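Local structure of TbpB (Actinobacillus pleuropneumoniae, 3HOL) at residues A[32-37]-A[155-160]; A[126-131]-A[255-260]; A[136-141]-A[222-227]; A[147-152]-A[164-169]; A[210-215]-A[228-233]. The protein probably binds host transferrin at the bacterial surface as the lipoprotein component of the transferrin receptor, helping the pathogen acquire iron. All blocks are in the same frame, centred on the assembly; numbering follows the deposited sequence.

Contact 1: A[32-37]-A[155-160]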
# COMPACT_ATOMS: atom_id res chain seq x y z
N VAL A 32 10.29 6.86 -15.32
CA VAL A 32 11.56 6.63 -15.99
C VAL A 32 11.82 7.71 -17.03
O VAL A 32 10.88 8.24 -17.66
CB VAL A 32 11.65 5.21 -16.62
CG1 VAL A 32 10.88 5.09 -17.95
CG2 VAL A 32 13.11 4.83 -16.83
N LYS A 33 13.11 8.03 -17.20
CA LYS A 33 13.59 8.88 -18.29
C LYS A 33 13.61 8.15 -19.64
O LYS A 33 13.98 6.95 -19.73
CB LYS A 33 14.98 9.40 -17.97
CG LYS A 33 15.43 10.49 -18.90
CD LYS A 33 16.70 11.22 -18.38
CE LYS A 33 17.77 10.27 -17.87
NZ LYS A 33 17.89 9.04 -18.70
N VAL A 34 13.19 8.87 -20.68
CA VAL A 34 13.21 8.32 -22.03
C VAL A 34 14.74 8.21 -22.39
O VAL A 34 15.47 9.19 -22.24
CB VAL A 34 12.43 9.27 -22.99
CG1 VAL A 34 12.62 8.88 -24.47
CG2 VAL A 34 10.94 9.30 -22.62
N PRO A 35 15.21 7.01 -22.79
CA PRO A 35 16.62 6.82 -23.13
C PRO A 35 17.04 7.60 -24.38
O PRO A 35 16.27 7.74 -25.33
CB PRO A 35 16.71 5.33 -23.46
CG PRO A 35 15.66 4.73 -22.57
CD PRO A 35 14.50 5.71 -22.70
N VAL A 36 18.28 8.04 -24.38
CA VAL A 36 18.91 8.74 -25.49
C VAL A 36 20.29 8.09 -25.74
O VAL A 36 21.07 7.91 -24.81
CB VAL A 36 19.05 10.24 -25.15
CG1 VAL A 36 19.96 10.97 -26.17
CG2 VAL A 36 17.63 10.91 -25.06
N SER A 37 20.53 7.68 -26.97
CA SER A 37 21.80 7.03 -27.32
C SER A 37 22.67 8.03 -28.10
O SER A 37 22.33 9.20 -28.18
CB SER A 37 21.55 5.77 -28.13
OG SER A 37 20.93 6.06 -29.37
N LYS A 155 15.68 5.68 -32.60
CA LYS A 155 17.11 5.54 -32.91
C LYS A 155 17.98 6.27 -31.92
O LYS A 155 18.38 5.68 -30.92
CB LYS A 155 17.44 5.91 -34.38
CG LYS A 155 16.75 4.99 -35.36
CD LYS A 155 17.35 5.16 -36.76
CE LYS A 155 17.45 3.87 -37.54
NZ LYS A 155 18.25 4.10 -38.79
N ARG A 156 18.24 7.56 -32.15
CA ARG A 156 18.96 8.31 -31.15
C ARG A 156 18.15 8.56 -29.87
O ARG A 156 18.71 8.69 -28.77
CB ARG A 156 19.43 9.65 -31.72
CG ARG A 156 20.43 10.32 -30.80
CD ARG A 156 20.93 11.67 -31.44
NE ARG A 156 19.93 12.74 -31.42
CZ ARG A 156 19.59 13.48 -30.36
NH1 ARG A 156 18.68 14.40 -30.52
NH2 ARG A 156 20.12 13.30 -29.14
N VAL A 157 16.83 8.62 -30.02
CA VAL A 157 15.93 8.98 -28.91
C VAL A 157 14.80 7.95 -28.80
O VAL A 157 14.16 7.61 -29.80
CB VAL A 157 15.30 10.36 -29.14
CG1 VAL A 157 14.27 10.71 -28.04
CG2 VAL A 157 16.38 11.45 -29.23
N GLY A 158 14.51 7.49 -27.59
CA GLY A 158 13.45 6.49 -27.42
C GLY A 158 12.16 7.01 -28.03
O GLY A 158 11.87 8.21 -27.91
N LEU A 159 11.41 6.12 -28.68
CA LEU A 159 10.05 6.43 -29.10
C LEU A 159 9.08 6.43 -27.91
O LEU A 159 9.04 5.45 -27.15
CB LEU A 159 9.57 5.37 -30.08
CG LEU A 159 8.08 5.40 -30.49
CD1 LEU A 159 7.72 6.69 -31.24
CD2 LEU A 159 7.76 4.21 -31.37
N VAL A 160 8.27 7.49 -27.79
CA VAL A 160 7.26 7.62 -26.73
C VAL A 160 5.86 7.51 -27.33
O VAL A 160 5.65 7.98 -28.45
CB VAL A 160 7.39 8.96 -25.99
CG1 VAL A 160 6.60 8.96 -24.66
CG2 VAL A 160 8.89 9.25 -25.63
O HOH W 1 22.49 11.86 -28.35
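Val34 meets 155-160 with both of its methyls. Val34 CG2 lies 3.6 Å from Val160 CG2, where the two side chains run at a slant to each other. Val34 CG1 goes to the neighbouring backbone and comes within 3.6 Å of Gly158 O. The first torsion (chi1 170°) sets this split, placing CG1 opposite the backbone N of Val34 and CG2 opposite its carbonyl carbon. The next residues along pair through the backbone. Gly158 N donates to Pro35 O at 2.9 Å, and Ser37 N donates to Arg156 O at 2.8 Å. These bonds flank Val36 and Val157, which form a single bridge without growing into a sheet. The strand 29-33 belongs to the five-stranded sheet beside the N-terminal barrel, consistent with the handle of a handle-and-barrel lobe, and 155-160 is a barrel loop. The contact therefore probably joins the handle to the barrel. Ser37 adds a side-chain bond. Ser37 OG gives a hydrogen bond to Lys155 O at 3.0 Å. It also has a weak bond to Lys42 O. Arg156 starts out extended and then bends at chi3 (73°). With this bend, Val157 CG2 lies over one face of the Arg156 guanidinium, 3.9 Å from its plane. Arg156 NH2 also lies 3.8 Å from Val36 CG1, the two side chains running side by side. A water in the guanidinium plane accepts from Arg156 NH2 and donates to Ser37 O, while NH1 is taken by Gly96 O.

Contact 2: A[126-131]-A[255-260]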
# COMPACT_ATOMS: atom_id res chain seq x y z
N TRP A 126 -2.82 3.11 -21.96
CA TRP A 126 -1.47 2.75 -21.59
C TRP A 126 -0.55 3.69 -22.40
O TRP A 126 -1.03 4.36 -23.32
CB TRP A 126 -1.19 1.26 -21.84
CG TRP A 126 -1.23 0.76 -23.32
CD1 TRP A 126 -2.36 0.57 -24.11
CD2 TRP A 126 -0.12 0.34 -24.11
NE1 TRP A 126 -1.99 0.10 -25.36
CE2 TRP A 126 -0.62 -0.05 -25.38
CE3 TRP A 126 1.27 0.29 -23.89
CZ2 TRP A 126 0.20 -0.49 -26.41
CZ3 TRP A 126 2.10 -0.16 -24.92
CH2 TRP A 126 1.55 -0.54 -26.18
N ASP A 127 0.71 3.77 -21.97
CA ASP A 127 1.72 4.63 -22.57
C ASP A 127 3.04 3.88 -22.42
O ASP A 127 3.11 2.90 -21.67
CB ASP A 127 1.77 5.96 -21.79
CG ASP A 127 0.62 6.89 -22.18
OD1 ASP A 127 0.67 7.39 -23.31
OD2 ASP A 127 -0.30 7.10 -21.34
N PHE A 128 4.08 4.35 -23.11
CA PHE A 128 5.35 3.63 -23.14
C PHE A 128 6.45 4.54 -23.59
O PHE A 128 6.20 5.60 -24.22
CB PHE A 128 5.32 2.42 -24.12
CG PHE A 128 5.04 2.79 -25.58
CD1 PHE A 128 6.08 3.14 -26.45
CD2 PHE A 128 3.74 2.75 -26.09
CE1 PHE A 128 5.80 3.49 -27.79
CE2 PHE A 128 3.47 3.10 -27.41
CZ PHE A 128 4.52 3.47 -28.26
N THR A 129 7.68 4.10 -23.29
CA THR A 129 8.85 4.62 -24.03
C THR A 129 9.68 3.43 -24.49
O THR A 129 9.81 2.45 -23.74
CB THR A 129 9.72 5.65 -23.23
OG1 THR A 129 10.89 5.98 -24.00
CG2 THR A 129 10.18 5.11 -21.81
N SER A 130 10.17 3.45 -25.73
CA SER A 130 11.14 2.41 -26.10
C SER A 130 12.53 2.76 -25.58
O SER A 130 12.74 3.80 -24.95
CB SER A 130 11.15 2.18 -27.61
OG SER A 130 11.91 3.22 -28.22
N ASN A 131 13.50 1.87 -25.78
CA ASN A 131 14.88 2.25 -25.57
C ASN A 131 15.37 3.00 -26.82
O ASN A 131 14.57 3.21 -27.76
CB ASN A 131 15.74 1.01 -25.26
CG ASN A 131 15.84 0.06 -26.42
OD1 ASN A 131 15.04 0.08 -27.35
ND2 ASN A 131 16.85 -0.82 -26.35
N LYS A 255 14.86 -5.10 -21.75
CA LYS A 255 14.98 -3.65 -21.46
C LYS A 255 14.74 -2.70 -22.66
O LYS A 255 15.20 -1.56 -22.64
CB LYS A 255 16.31 -3.31 -20.77
CG LYS A 255 16.62 -4.15 -19.52
CD LYS A 255 17.95 -3.72 -18.93
CE LYS A 255 18.10 -4.24 -17.50
NZ LYS A 255 18.90 -5.46 -17.48
N SER A 256 13.98 -3.15 -23.65
CA SER A 256 13.70 -2.35 -24.86
C SER A 256 12.39 -1.53 -24.78
O SER A 256 12.08 -0.79 -25.71
CB SER A 256 13.61 -3.26 -26.06
OG SER A 256 12.49 -4.12 -25.90
N LEU A 257 11.64 -1.70 -23.70
CA LEU A 257 10.34 -1.02 -23.55
C LEU A 257 9.95 -0.91 -22.10
O LEU A 257 10.20 -1.84 -21.30
CB LEU A 257 9.27 -1.74 -24.38
CG LEU A 257 8.18 -0.71 -24.70
CD1 LEU A 257 8.09 -0.34 -26.18
CD2 LEU A 257 6.89 -1.15 -24.06
N PHE A 258 9.37 0.24 -21.74
CA PHE A 258 8.80 0.49 -20.41
C PHE A 258 7.39 0.95 -20.67
O PHE A 258 7.18 1.95 -21.33
CB PHE A 258 9.62 1.59 -19.72
CG PHE A 258 9.12 2.03 -18.35
CD1 PHE A 258 9.62 1.42 -17.18
CD2 PHE A 258 8.26 3.14 -18.22
CE1 PHE A 258 9.25 1.89 -15.92
CE2 PHE A 258 7.86 3.59 -16.96
CZ PHE A 258 8.36 2.98 -15.81
N ALA A 259 6.42 0.20 -20.16
CA ALA A 259 5.02 0.50 -20.39
C ALA A 259 4.33 0.85 -19.07
O ALA A 259 4.67 0.31 -18.03
CB ALA A 259 4.34 -0.74 -21.03
N VAL A 260 3.37 1.75 -19.10
CA VAL A 260 2.57 2.11 -17.92
C VAL A 260 1.09 2.07 -18.30
O VAL A 260 0.76 2.15 -19.47
CB VAL A 260 2.87 3.56 -17.36
CG1 VAL A 260 4.32 3.68 -16.84
CG2 VAL A 260 2.63 4.66 -18.46
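Asp127 and Val260 face each other as a hydrogen-bonded pair where strand 119-133 meets strand 257-265. These are the first and last strands of the N-terminal eight-stranded antiparallel barrel, so their pairing closes it. Val260 N donates to Asp127 O at 2.8 Å and Asp127 N returns a bond to Val260 O at 3.0 Å. Thr129 and Phe258 repeat the pattern, with Thr129 N to Phe258 O and Phe258 N to Thr129 O both 3.0 Å. Past the ladder, Asn131 N reaches Ser256 O at 3.0 Å. This donor stands above the carbonyl plane, 63° out of it. Phe128 with Ala259 and Ser130 with Leu257 are non-hydrogen-bonded pairs, and their backbones look to other neighbours: Phe128 to Ser161, Ser130 to Leu159, Ala259 to Phe250. Side-chain polar atoms are also served. Thr129 OG1 donates to Ser130 O, and Ser130 OG donates to Asn131 O at 2.7 Å, in the carbonyl plane on a lone pair, while accepting from Leu159 N. The buried Asp127 carboxylate takes a salt bridge from Lys75 at OD2 and a bond from Ser161 at OD1. Asn131 OD1 meets Arg140, its ND2 meets Asp45, and Trp126 NE1 donates to Ser189 O. On the face with Phe128 and Ala259, Leu257 CD2 lies 3.9 Å from Phe128 CB.

Contact 3: A[136-141]-A[222-227]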
# COMPACT_ATOMS: atom_id res chain seq x y z
N ASN A 136 22.69 0.15 -36.97
CA ASN A 136 22.17 -0.16 -38.31
C ASN A 136 21.55 -1.53 -38.42
O ASN A 136 20.58 -1.71 -39.14
CB ASN A 136 23.27 -0.03 -39.38
CG ASN A 136 23.31 1.36 -40.03
OD1 ASN A 136 22.50 2.25 -39.71
ND2 ASN A 136 24.25 1.56 -40.97
N GLU A 137 22.10 -2.48 -37.68
CA GLU A 137 21.62 -3.86 -37.69
C GLU A 137 20.18 -3.94 -37.18
O GLU A 137 19.38 -4.73 -37.70
CB GLU A 137 22.54 -4.73 -36.82
CG GLU A 137 22.47 -6.23 -37.07
CD GLU A 137 21.15 -6.87 -36.60
OE1 GLU A 137 20.59 -6.43 -35.56
OE2 GLU A 137 20.67 -7.80 -37.29
N GLU A 138 19.85 -3.12 -36.17
CA GLU A 138 18.54 -3.19 -35.51
C GLU A 138 17.38 -2.94 -36.47
O GLU A 138 16.31 -3.52 -36.31
CB GLU A 138 18.47 -2.25 -34.31
CG GLU A 138 17.17 -2.34 -33.47
CD GLU A 138 16.95 -3.71 -32.82
OE1 GLU A 138 17.87 -4.55 -32.77
OE2 GLU A 138 15.82 -3.95 -32.34
N GLY A 139 17.61 -2.09 -37.47
CA GLY A 139 16.64 -1.83 -38.52
C GLY A 139 15.41 -1.02 -38.09
O GLY A 139 14.32 -1.23 -38.62
N ARG A 140 15.60 -0.09 -37.17
CA ARG A 140 14.51 0.79 -36.75
C ARG A 140 14.17 1.75 -37.88
O ARG A 140 15.03 2.05 -38.71
CB ARG A 140 14.83 1.49 -35.44
CG ARG A 140 14.65 0.53 -34.25
CD ARG A 140 15.01 1.13 -32.92
NE ARG A 140 14.85 0.09 -31.91
CZ ARG A 140 14.78 0.30 -30.60
NH1 ARG A 140 14.88 1.52 -30.07
NH2 ARG A 140 14.63 -0.75 -29.80
N PRO A 141 12.90 2.20 -37.93
CA PRO A 141 12.42 2.96 -39.10
C PRO A 141 12.94 4.39 -39.14
O PRO A 141 13.01 5.06 -38.12
CB PRO A 141 10.89 2.94 -38.94
CG PRO A 141 10.59 2.13 -37.70
CD PRO A 141 11.86 2.13 -36.89
N GLU A 222 10.37 -0.06 -42.19
CA GLU A 222 9.03 0.51 -41.99
C GLU A 222 8.05 -0.38 -41.22
O GLU A 222 7.09 0.10 -40.60
CB GLU A 222 8.41 0.90 -43.34
CG GLU A 222 9.12 2.07 -43.99
CD GLU A 222 8.29 2.72 -45.09
OE1 GLU A 222 7.06 2.91 -44.91
OE2 GLU A 222 8.88 3.07 -46.13
N SER A 223 8.30 -1.69 -41.26
CA SER A 223 7.47 -2.63 -40.55
C SER A 223 8.07 -3.05 -39.18
O SER A 223 7.58 -3.98 -38.57
CB SER A 223 7.21 -3.86 -41.45
OG SER A 223 8.28 -4.79 -41.38
N TYR A 224 9.12 -2.37 -38.71
CA TYR A 224 9.73 -2.68 -37.42
C TYR A 224 8.67 -2.64 -36.32
O TYR A 224 7.85 -1.71 -36.24
CB TYR A 224 10.85 -1.70 -37.09
CG TYR A 224 11.64 -2.01 -35.83
CD1 TYR A 224 12.79 -2.78 -35.88
CD2 TYR A 224 11.24 -1.52 -34.58
CE1 TYR A 224 13.53 -3.06 -34.71
CE2 TYR A 224 11.96 -1.81 -33.42
CZ TYR A 224 13.11 -2.57 -33.49
OH TYR A 224 13.83 -2.84 -32.35
N ASN A 225 8.72 -3.63 -35.44
CA ASN A 225 7.74 -3.81 -34.38
C ASN A 225 8.42 -3.51 -33.05
O ASN A 225 9.32 -4.25 -32.63
CB ASN A 225 7.16 -5.24 -34.47
CG ASN A 225 6.42 -5.65 -33.20
OD1 ASN A 225 5.93 -4.81 -32.46
ND2 ASN A 225 6.35 -6.94 -32.94
N PHE A 226 8.05 -2.40 -32.40
CA PHE A 226 8.66 -2.01 -31.12
C PHE A 226 8.27 -2.89 -29.90
O PHE A 226 8.85 -2.73 -28.81
CB PHE A 226 8.33 -0.54 -30.83
CG PHE A 226 9.22 0.40 -31.58
CD1 PHE A 226 10.48 0.75 -31.08
CD2 PHE A 226 8.84 0.87 -32.85
CE1 PHE A 226 11.34 1.60 -31.83
CE2 PHE A 226 9.68 1.70 -33.58
CZ PHE A 226 10.92 2.08 -33.08
N PHE A 227 7.28 -3.77 -30.08
CA PHE A 227 6.59 -4.46 -28.96
C PHE A 227 6.73 -5.98 -29.09
O PHE A 227 5.74 -6.71 -28.97
CB PHE A 227 5.08 -4.08 -28.99
CG PHE A 227 4.84 -2.60 -29.24
CD1 PHE A 227 5.08 -1.68 -28.23
CD2 PHE A 227 4.41 -2.14 -30.50
CE1 PHE A 227 4.89 -0.30 -28.44
CE2 PHE A 227 4.23 -0.76 -30.72
CZ PHE A 227 4.47 0.15 -29.69
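Arg140 touches two aromatic rings with different parts of its length: CG with Tyr224, the guanidinium with Phe226. Arg140 CG lies over the face of the Tyr224 ring, 3.6 Å from the ring centroid and 16° off the normal, a CH-pi contact. Further out, Phe226 CE1 sits 3.6 Å over one face of the Arg140 guanidinium, whose plane is turned 63° from the Phe226 ring. The chain is straight from CG to NE, which carries the charged group past the Tyr224 ring to its hydroxyl. There Arg140 NE donates to Tyr224 OH at 3.1 Å, but this bond is doubtful because the place of that oxygen is less sure. Pro141 packs across Tyr224 and at a slant to Phe226. Pro141 CG is 3.9 Å from Tyr224 CB, and Pro141 CD is 3.9 Å from Phe226 CZ. Both segments are loops at one end of the N-terminal barrel: 136-141 follows strand 119-133, while the loop holding 222-227 leads into strand 231-239. The carboxylate of Glu138 forms a salt bridge with Lys218. Arg140 NH2 bonds to Asn131 OD1 and NH1 to Gly154 O. These two bonds should limit the rotation of the guanidinium, and its charge is probably shared between neutral acceptors beside the Phe226 ring.

Contact 4: A[147-152]-A[164-169]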
# COMPACT_ATOMS: atom_id res chain seq x y z
N ASP A 147 2.61 8.34 -39.08
CA ASP A 147 2.51 7.61 -37.78
C ASP A 147 2.97 8.44 -36.59
O ASP A 147 2.33 8.37 -35.53
CB ASP A 147 3.30 6.30 -37.80
CG ASP A 147 2.71 5.28 -38.71
OD1 ASP A 147 1.69 4.68 -38.33
OD2 ASP A 147 3.26 5.09 -39.83
N TYR A 148 4.08 9.18 -36.77
CA TYR A 148 4.74 9.90 -35.64
C TYR A 148 5.15 11.34 -35.99
O TYR A 148 5.34 11.67 -37.18
CB TYR A 148 5.98 9.14 -35.16
CG TYR A 148 5.71 7.68 -34.86
CD1 TYR A 148 5.04 7.31 -33.69
CD2 TYR A 148 6.14 6.67 -35.74
CE1 TYR A 148 4.78 5.97 -33.39
CE2 TYR A 148 5.87 5.29 -35.45
CZ TYR A 148 5.21 4.98 -34.26
OH TYR A 148 4.93 3.67 -33.95
N TYR A 149 5.27 12.17 -34.96
CA TYR A 149 5.68 13.57 -35.13
C TYR A 149 7.21 13.73 -35.13
O TYR A 149 7.73 14.83 -34.86
CB TYR A 149 5.08 14.46 -34.03
CG TYR A 149 3.58 14.49 -33.95
CD1 TYR A 149 2.82 15.24 -34.85
CD2 TYR A 149 2.91 13.83 -32.91
CE1 TYR A 149 1.42 15.27 -34.76
CE2 TYR A 149 1.54 13.86 -32.80
CZ TYR A 149 0.80 14.59 -33.72
OH TYR A 149 -0.55 14.59 -33.55
N THR A 150 7.94 12.65 -35.40
CA THR A 150 9.41 12.72 -35.40
C THR A 150 9.95 11.74 -36.45
O THR A 150 9.18 10.96 -36.99
CB THR A 150 9.99 12.44 -33.95
OG1 THR A 150 11.39 12.80 -33.88
CG2 THR A 150 9.77 10.99 -33.53
N LYS A 151 11.25 11.82 -36.75
CA LYS A 151 11.96 10.91 -37.67
C LYS A 151 12.99 10.08 -36.90
O LYS A 151 13.31 10.41 -35.74
CB LYS A 151 12.71 11.72 -38.76
CG LYS A 151 11.80 12.57 -39.65
CD LYS A 151 12.57 13.40 -40.74
CE LYS A 151 13.49 14.48 -40.10
NZ LYS A 151 14.01 15.47 -41.06
N PHE A 152 13.52 9.03 -37.54
CA PHE A 152 14.60 8.22 -36.94
C PHE A 152 14.05 7.60 -35.62
O PHE A 152 14.58 7.81 -34.52
CB PHE A 152 15.90 9.06 -36.80
CG PHE A 152 16.28 9.79 -38.09
CD1 PHE A 152 16.58 9.06 -39.25
CD2 PHE A 152 16.24 11.17 -38.17
CE1 PHE A 152 16.92 9.71 -40.45
CE2 PHE A 152 16.57 11.83 -39.39
CZ PHE A 152 16.90 11.10 -40.52
N ALA A 164 3.06 9.62 -31.04
CA ALA A 164 2.25 9.01 -32.10
C ALA A 164 1.13 9.97 -32.54
O ALA A 164 0.54 10.67 -31.71
CB ALA A 164 1.64 7.65 -31.63
N LYS A 165 0.81 9.98 -33.83
CA LYS A 165 -0.37 10.73 -34.32
C LYS A 165 -1.67 9.96 -34.03
O LYS A 165 -1.80 8.76 -34.36
CB LYS A 165 -0.25 11.00 -35.82
CG LYS A 165 1.02 11.79 -36.22
CD LYS A 165 0.95 12.37 -37.67
CE LYS A 165 2.16 13.25 -37.93
NZ LYS A 165 2.10 13.81 -39.31
N PRO A 166 -2.64 10.64 -33.39
CA PRO A 166 -3.90 9.98 -33.01
C PRO A 166 -4.67 9.40 -34.22
O PRO A 166 -5.38 8.42 -34.07
CB PRO A 166 -4.69 11.10 -32.33
CG PRO A 166 -3.67 12.06 -31.90
CD PRO A 166 -2.60 12.03 -32.93
N ALA A 167 -4.44 9.93 -35.41
CA ALA A 167 -5.10 9.37 -36.60
C ALA A 167 -4.71 7.91 -36.81
O ALA A 167 -5.51 7.12 -37.34
CB ALA A 167 -4.74 10.21 -37.87
N LYS A 168 -3.50 7.53 -36.42
CA LYS A 168 -3.06 6.15 -36.65
C LYS A 168 -2.79 5.31 -35.38
O LYS A 168 -2.63 4.10 -35.48
CB LYS A 168 -1.84 6.13 -37.59
CG LYS A 168 -2.22 6.59 -39.05
CD LYS A 168 -1.15 6.18 -40.04
CE LYS A 168 -1.07 4.68 -40.23
NZ LYS A 168 0.20 4.29 -40.95
N HIS A 169 -2.73 5.95 -34.22
CA HIS A 169 -2.42 5.24 -32.97
C HIS A 169 -3.25 5.75 -31.82
O HIS A 169 -3.34 6.96 -31.60
CB HIS A 169 -0.94 5.36 -32.67
CG HIS A 169 -0.09 4.70 -33.71
ND1 HIS A 169 0.56 5.41 -34.70
CD2 HIS A 169 0.12 3.40 -33.97
CE1 HIS A 169 1.18 4.55 -35.51
NE2 HIS A 169 0.91 3.33 -35.10
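Asp147 and Lys165 share the backbone hydrogen bond of the contact. Lys165 N donates to Asp147 O at 2.8 Å and almost straight, at 173°. It lies beside a single bridge between Tyr148 and Ala164. Within 164-169 the chain then curls back: Lys165 O accepts from Lys168 N at 2.9 Å and from His169 N at 3.0 Å. This turn brings Lys168 back toward Asp147.

Charge forms the second kind of link. Lys168 NZ makes a salt bridge to Asp147 OD1 at 3.0 Å, although the place of OD1 is less sure, and a weak, longer bond to OD2. The lysine chain bends at chi3 to bring NZ round to the carboxylate. Lys165 turns its own ammonium away, to Asn145 O.

Aromatic and apolar contacts make the third group. Lys165 CG sits over one face of the Tyr149 ring, 3.8 Å from its centroid and 15° off the normal, as a CH-pi contact. The side chain runs on extended, with CE still beside the ring. Tyr149 OH lies 3.3 Å from Pro166 CD. Tyr148 CE1 touches Ala164 CB at 4.0 Å. The Tyr148 and His169 rings are nearly parallel, 8° apart, but slid so far that they barely overlap.

Both segments belong to the long excursion between barrel strands 119-133 and 171-178. Tyr148 packs on Ile153 and Leu159 of the same excursion, and Lys191, just before strand 193-203, bonds to Pro166 O.

Contact 5: A[210-215]-A[228-233]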
# COMPACT_ATOMS: atom_id res chain seq x y z
N ALA A 210 2.83 -10.97 -15.87
CA ALA A 210 3.55 -10.93 -17.12
C ALA A 210 2.79 -10.23 -18.24
O ALA A 210 1.55 -10.26 -18.27
CB ALA A 210 3.93 -12.39 -17.55
N ALA A 211 3.51 -9.62 -19.17
CA ALA A 211 2.87 -9.13 -20.41
C ALA A 211 3.41 -10.00 -21.53
O ALA A 211 4.63 -10.23 -21.61
CB ALA A 211 3.20 -7.64 -20.67
N THR A 212 2.51 -10.51 -22.37
CA THR A 212 2.90 -11.35 -23.51
C THR A 212 2.77 -10.57 -24.79
O THR A 212 1.67 -10.09 -25.10
CB THR A 212 1.99 -12.60 -23.60
OG1 THR A 212 2.13 -13.33 -22.38
CG2 THR A 212 2.37 -13.50 -24.81
N ALA A 213 3.88 -10.38 -25.51
CA ALA A 213 3.83 -9.66 -26.79
C ALA A 213 2.96 -10.40 -27.78
O ALA A 213 3.17 -11.62 -27.99
CB ALA A 213 5.21 -9.46 -27.36
N SER A 214 2.01 -9.71 -28.41
CA SER A 214 1.07 -10.40 -29.33
C SER A 214 1.72 -10.68 -30.69
O SER A 214 1.33 -11.61 -31.36
CB SER A 214 -0.23 -9.61 -29.51
OG SER A 214 -0.84 -9.31 -28.26
N ASP A 215 2.71 -9.88 -31.08
CA ASP A 215 3.46 -10.09 -32.33
C ASP A 215 4.93 -10.24 -31.94
O ASP A 215 5.55 -9.26 -31.54
CB ASP A 215 3.25 -8.91 -33.29
CG ASP A 215 3.97 -9.11 -34.65
OD1 ASP A 215 4.83 -10.03 -34.78
OD2 ASP A 215 3.69 -8.32 -35.58
N SER A 228 7.96 -6.43 -29.35
CA SER A 228 8.16 -7.85 -29.70
C SER A 228 8.54 -8.67 -28.47
O SER A 228 8.46 -9.90 -28.50
CB SER A 228 9.21 -8.03 -30.81
OG SER A 228 10.52 -7.65 -30.36
N ALA A 229 8.99 -7.99 -27.42
CA ALA A 229 9.56 -8.66 -26.24
C ALA A 229 8.52 -8.88 -25.17
O ALA A 229 7.69 -8.00 -24.92
CB ALA A 229 10.68 -7.82 -25.68
N ASP A 230 8.54 -10.05 -24.54
CA ASP A 230 7.68 -10.28 -23.38
C ASP A 230 8.26 -9.58 -22.15
O ASP A 230 9.43 -9.14 -22.14
CB ASP A 230 7.61 -11.79 -23.06
CG ASP A 230 6.92 -12.62 -24.15
OD1 ASP A 230 6.02 -12.14 -24.84
OD2 ASP A 230 7.28 -13.78 -24.32
N SER A 231 7.44 -9.49 -21.10
CA SER A 231 7.87 -9.01 -19.77
C SER A 231 7.40 -9.96 -18.67
O SER A 231 6.22 -10.32 -18.62
CB SER A 231 7.22 -7.66 -19.45
OG SER A 231 7.65 -7.21 -18.16
N GLN A 232 8.31 -10.28 -17.76
CA GLN A 232 7.95 -10.99 -16.53
C GLN A 232 7.92 -10.00 -15.39
O GLN A 232 7.95 -10.41 -14.22
CB GLN A 232 9.01 -12.08 -16.20
CG GLN A 232 9.19 -13.19 -17.23
CD GLN A 232 7.89 -13.75 -17.83
OE1 GLN A 232 7.72 -13.76 -19.06
NE2 GLN A 232 6.97 -14.25 -16.96
N SER A 233 7.86 -8.70 -15.68
CA SER A 233 7.95 -7.71 -14.60
C SER A 233 6.74 -6.77 -14.59
O SER A 233 6.87 -5.54 -14.42
CB SER A 233 9.26 -6.92 -14.67
OG SER A 233 9.34 -6.20 -15.92
O HOH W 2 5.77 -13.03 -20.56
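Ala211 and Ser231 form a hydrogen-bonded antiparallel pair. Ala211 N donates to Ser231 O at 2.9 Å. Ser231 N donates to Ala211 O at 3.0 Å. The next position is bonded through a side chain. Asp230 OD1 accepts from Ala213 N at 2.9 Å, although the place of this oxygen is less sure. The torsion at CB (chi1 -66°) holds the Asp230 carboxylate opposite its own carbonyl carbon, where it lies alongside Thr212 and pointing the same way. Ala213 CB meets the backbone instead, 3.5 Å from Ser228 O. At the other end Ala210 CB is 3.6 Å from Gln232 NE2. The Gln232 chain bends at chi2, which brings its amide back beside Ala210. A water lies 2.6 Å from Gln232 OE1 and 3.2 Å from Ala211 O.

The strands 206-213 and 231-239 are neighbours in the N-terminal barrel, and the residues between them form a long loop at the barrel's end. The chain turns a corner at Gln232. At the corner Ser231 OG accepts from Ser233 N at 2.9 Å, an ST turn.

Further out, strand 245-251 holds this side: Ser231 OG bonds to Val251 O, and Ser233 OG bonds to Val251 N. Phe250 packs on both Ala211 and Ser231. Lys216 stands behind Asp230, forming a salt bridge to OD1 and a hydrogen bond to Ala213 O. On the far side of strand 206-213, backbone bonds run from Ala210 to Asn199 and from Thr212 to Thr197.

From the N terminus, contact 1 opens first, on the five-stranded sheet, probably the handle, and closes on the barrel loop at 155-160. Before it closes, contacts 2, 3 and 4 have opened, so it crosses all three. Contact 2 closes the barrel and encloses contacts 3, 4 and 5. Contact 4 closes a short loop inside the loop of contact 3. Contact 5 opens within contact 3 and closes after it, so those two cross. Contacts 1 and 4 are both finished before contact 5 begins. Leu159 meets contacts 2, 3 and 4 through Ser130, Phe226 and Tyr148. Together the five tie the probable handle, the barrel wall and the loops at one barrel end.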